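Local coordinates for 2-hydroxyethylphosphonate dioxygenase (Streptomyces viridochromogenes, PDB 4YAR), which uses non-heme iron and molecular oxygen to cleave 2-hydroxyethylphosphonate to hydroxymethylphosphonate and formate during biosynthesis of the antibiotic bialaphos, at residues 243-246 with 247-250; 236-239 with 240-244. The protein carries 1 engineered substitution. All blocks are in the same frame, centred on the assembly; numbering follows the deposited sequence.

Contact 1. Residues 243-246 with 247-250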
loop_
_atom_site.group_PDB
_atom_site.type_symbol
_atom_site.label_atom_id
_atom_site.label_comp_id
_atom_site.label_asym_id
_atom_site.label_seq_id
_atom_site.Cartn_x
_atom_site.Cartn_y
_atom_site.Cartn_z
ATOM N N ALA A 243 13.974 28.716 12.116
ATOM C CA ALA A 243 14.063 30.069 12.707
ATOM C C ALA A 243 14.413 31.087 11.642
ATOM O O ALA A 243 15.247 32.002 11.835
ATOM C CB ALA A 243 15.064 30.088 13.844
ATOM N N HIS A 244 13.737 30.901 10.524
ATOM C CA HIS A 244 13.824 31.826 9.369
ATOM C C HIS A 244 12.491 32.442 9.048
ATOM O O HIS A 244 11.425 31.859 9.291
ATOM C CB HIS A 244 14.375 31.104 8.120
ATOM C CG HIS A 244 15.855 31.181 7.937
ATOM N ND1 HIS A 244 16.677 30.077 8.035
ATOM C CD2 HIS A 244 16.669 32.204 7.560
ATOM C CE1 HIS A 244 17.930 30.420 7.812
ATOM N NE2 HIS A 244 17.946 31.696 7.490
ATOM N N THR A 245 12.534 33.632 8.414
ATOM C CA THR A 245 11.383 34.269 7.796
ATOM C C THR A 245 11.583 34.231 6.284
ATOM O O THR A 245 12.674 33.905 5.826
ATOM C CB THR A 245 11.253 35.781 8.192
ATOM O OG1 THR A 245 12.430 36.507 7.745
ATOM C CG2 THR A 245 11.087 35.903 9.742
ATOM N N ARG A 246 10.553 34.586 5.510
ATOM C CA ARG A 246 10.725 34.690 4.067
ATOM C C ARG A 246 11.862 35.634 3.700
ATOM O O ARG A 246 12.651 35.346 2.828
ATOM C CB ARG A 246 9.456 35.093 3.346
ATOM C CG ARG A 246 8.418 34.004 3.326
ATOM C CD ARG A 246 7.305 34.295 2.316
ATOM N NE ARG A 246 6.262 33.300 2.430
ATOM C CZ ARG A 246 5.190 33.215 1.637
ATOM N NH1 ARG A 246 5.028 34.075 0.627
ATOM N NH2 ARG A 246 4.304 32.255 1.825
ATOM N N THR A 247 11.962 36.775 4.383
ATOM C CA THR A 247 13.075 37.678 4.201
ATOM C C THR A 247 14.463 37.138 4.494
ATOM O O THR A 247 15.290 37.238 3.611
ATOM C CB THR A 247 12.811 38.971 5.042
ATOM O OG1 THR A 247 11.519 39.482 4.696
ATOM C CG2 THR A 247 13.908 39.934 4.858
ATOM N N SER A 248 14.715 36.516 5.680
ATOM C CA SER A 248 15.997 35.991 5.978
ATOM C C SER A 248 16.325 34.802 5.072
ATOM O O SER A 248 17.476 34.600 4.776
ATOM C CB SER A 248 16.111 35.581 7.464
ATOM O OG SER A 248 15.151 34.606 7.762
ATOM N N ALA A 249 15.322 34.002 4.691
ATOM C CA ALA A 249 15.570 32.807 3.840
ATOM C C ALA A 249 16.035 33.236 2.446
ATOM O O ALA A 249 17.034 32.698 1.893
ATOM C CB ALA A 249 14.292 31.991 3.737
ATOM N N ALA A 250 15.334 34.201 1.894
ATOM C CA ALA A 250 15.691 34.711 0.550
ATOM C C ALA A 250 17.105 35.304 0.527
ATOM O O ALA A 250 17.975 34.899 -0.274
ATOM C CB ALA A 250 14.623 35.643 0.060
#
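The carbonyl of Thr245 receives the first helical bond of the following helix, with Ala249 N 2.9 Å from Thr245 O. Ala249 CB lies 3.3 Å from the same Thr245 O. The side chain of Thr245 turns to the helix start as well. As the N-cap residue it holds its hydroxyl between its own N and carbonyl carbon (chi1 61°), from where Thr245 OG1 accepts from Ser248 N at 3.1 Å. This bond is almost straight, at 173°, and it occupies an amide of the first turn that has no earlier helical carbonyl to bind. In return, Ser248 OG faces Thr245 N at 2.9 Å, which completes a capping box, although the position of that hydroxyl is less certain because the model crowds it against the His244 ring. One residue on, Ala250 N continues the helical pattern with a bond of 3.1 Å to Arg246 O, and Ala250 CB packs against the same carbonyl oxygen. Thr247 brings its CB to 3.7 Å from Thr245 OG1, so the capping oxygen has a methine beside it as well as an amide in front.

Arg246 contributes mainly backbone here; its chain runs extended away from the turn to salt bridges with Asp236 and Glu261. The cap thus starts helix 246-253, the first helix of a segment matched by similarity to a DNA-binding helix-turn-helix. Ala249 lies on its buried side, where it touches Leu239 of helix 231-241 and Leu283 of helix 270-283, and His244 leans on Leu283 too.

Contact 2. Residues 236-239 with 240-244; sequences DLFL and ARRAH
Arg242 folds back along the helix end and lays the edge of its guanidinium against the carbonyl of Phe238. Arg242 NH1 donates to Phe238 O at 2.9 Å, with the oxygen practically in the guanidinium plane, whereas the carbonyl itself is met from its flank, at 115° to the C=O bond. Beginning beside the backbone N (chi1 -62°), the chain runs extended from CG to NE, and its methylenes pass the same oxygen, with Arg242 CD 3.4 Å from Phe238 O. Phe238 CB lies 3.7 Å from Arg242 NH1, which stands obliquely to the ring. Phe238 also meets the ring of Phe285, the two planes inclined at about 50°. The other guanidinium nitrogens are also engaged: NE with Leu283 O and NH2 with Gly284 O, so three backbone carbonyls fix the rotation of the group.

Helix 231-241 ends here in a Schellman motif, with Ala243 at positive phi as the C-prime residue. His244 N reaches back five residues to Leu239 O at 2.9 Å, coming from above the carbonyl plane, and Ala243 N bonds Ala240 O. Leu239 O also accepts a weak bond from Arg242 N.

The reversal sets His244 beside Leu239, their CB atoms 4.2 Å apart, and Leu239 also touches Leu283 of helix 270-283. Leu239 CG, anti to its carbonyl carbon, carries the branched end toward Arg246 of helix 246-253. Earlier in the turn, Arg241 packs through its base alone: Arg241 CB lies 3.4 Å from Leu237 O, and beyond it the chain bends and leads away.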
loop_
_atom_site.group_PDB
_atom_site.type_symbol
_atom_site.label_atom_id
_atom_site.label_comp_id
_atom_site.label_asym_id
_atom_site.label_seq_id
_atom_site.Cartn_x
_atom_site.Cartn_y
_atom_site.Cartn_z
ATOM N N ASP A 236 6.420 28.012 4.604
ATOM C CA ASP A 236 6.477 28.852 5.812
ATOM C C ASP A 236 6.640 28.000 7.077
ATOM O O ASP A 236 7.263 28.426 8.030
ATOM C CB ASP A 236 5.206 29.678 5.966
ATOM C CG ASP A 236 5.181 30.885 5.080
ATOM O OD1 ASP A 236 6.200 31.350 4.648
ATOM O OD2 ASP A 236 4.072 31.360 4.821
ATOM N N LEU A 237 6.131 26.799 7.035
ATOM C CA LEU A 237 6.347 25.878 8.185
ATOM C C LEU A 237 7.836 25.416 8.146
ATOM O O LEU A 237 8.485 25.296 9.191
ATOM C CB LEU A 237 5.416 24.728 8.102
ATOM C CG LEU A 237 3.950 25.110 8.353
ATOM C CD1 LEU A 237 3.020 23.940 7.986
ATOM C CD2 LEU A 237 3.793 25.565 9.809
ATOM N N PHE A 238 8.369 25.149 6.945
ATOM C CA PHE A 238 9.792 24.813 6.838
ATOM C C PHE A 238 10.704 25.956 7.331
ATOM O O PHE A 238 11.750 25.730 7.979
ATOM C CB PHE A 238 10.213 24.488 5.459
ATOM C CG PHE A 238 9.617 23.235 4.882
ATOM C CD1 PHE A 238 8.867 22.335 5.628
ATOM C CD2 PHE A 238 9.941 22.905 3.602
ATOM C CE1 PHE A 238 8.350 21.201 5.047
ATOM C CE2 PHE A 238 9.445 21.762 3.009
ATOM C CZ PHE A 238 8.707 20.872 3.771
ATOM N N LEU A 239 10.323 27.185 7.041
ATOM C CA LEU A 239 11.178 28.295 7.433
ATOM C C LEU A 239 11.120 28.515 8.957
ATOM O O LEU A 239 12.179 28.687 9.581
ATOM C CB LEU A 239 10.812 29.566 6.635
ATOM C CG LEU A 239 10.991 29.451 5.140
ATOM C CD1 LEU A 239 10.646 30.835 4.483
ATOM C CD2 LEU A 239 12.335 28.949 4.750
ATOM N N ALA A 240 9.916 28.536 9.524
ATOM C CA ALA A 240 9.728 28.574 10.995
ATOM C C ALA A 240 10.494 27.516 11.739
ATOM O O ALA A 240 11.137 27.768 12.786
ATOM C CB ALA A 240 8.255 28.537 11.341
ATOM N N ARG A 241 10.537 26.316 11.138
ATOM C CA ARG A 241 11.295 25.265 11.687
ATOM C C ARG A 241 12.743 25.635 11.886
ATOM O O ARG A 241 13.355 25.210 12.859
ATOM C CB ARG A 241 11.187 23.989 10.838
ATOM C CG ARG A 241 11.848 22.789 11.449
ATOM C CD ARG A 241 10.868 21.916 12.142
ATOM N NE ARG A 241 11.397 20.604 12.568
ATOM C CZ ARG A 241 11.461 20.199 13.832
ATOM N NH1 ARG A 241 11.211 21.051 14.821
ATOM N NH2 ARG A 241 11.866 18.981 14.125
ATOM N N ARG A 242 13.297 26.353 10.933
ATOM C CA ARG A 242 14.668 26.763 10.886
ATOM C C ARG A 242 14.930 28.158 11.400
ATOM O O ARG A 242 16.002 28.696 11.176
ATOM C CB ARG A 242 15.154 26.688 9.453
ATOM C CG ARG A 242 15.097 25.247 8.891
ATOM C CD ARG A 242 15.077 25.128 7.403
ATOM N NE ARG A 242 15.212 23.698 7.058
ATOM C CZ ARG A 242 14.235 22.805 7.120
ATOM N NH1 ARG A 242 13.012 23.161 7.435
ATOM N NH2 ARG A 242 14.501 21.534 6.824
ATOM N N ALA A 243 13.974 28.716 12.116
ATOM C CA ALA A 243 14.063 30.069 12.707
ATOM C C ALA A 243 14.413 31.087 11.642
ATOM O O ALA A 243 15.247 32.002 11.835
ATOM C CB ALA A 243 15.064 30.088 13.844
ATOM N N HIS A 244 13.737 30.901 10.524
ATOM C CA HIS A 244 13.824 31.826 9.369
ATOM C C HIS A 244 12.491 32.442 9.048
ATOM O O HIS A 244 11.425 31.859 9.291
ATOM C CB HIS A 244 14.375 31.104 8.120
ATOM C CG HIS A 244 15.855 31.181 7.937
ATOM N ND1 HIS A 244 16.677 30.077 8.035
ATOM C CD2 HIS A 244 16.669 32.204 7.560
ATOM C CE1 HIS A 244 17.930 30.420 7.812
ATOM N NE2 HIS A 244 17.946 31.696 7.490
#

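In the fold
Contacts 1 and 2 lie at the two ends of one helix-to-helix connection and share Ala243 and His244, their centres about 8 Å apart. Contact 2 is a surface contact that closes helix 231-241 through carbonyl oxygens taken up by later amides and an arginine; contact 1, partly buried, opens helix 246-253, where a threonine hydroxyl takes up a first-turn amide. Leu239 packs between the two elements, and a salt bridge from Arg246 NE to Asp236 OD1, 3.0 Å long, ties the two helices together. Both lie in the second Cro/C1-type helix-turn-helix region, away from the annotated iron and substrate sites.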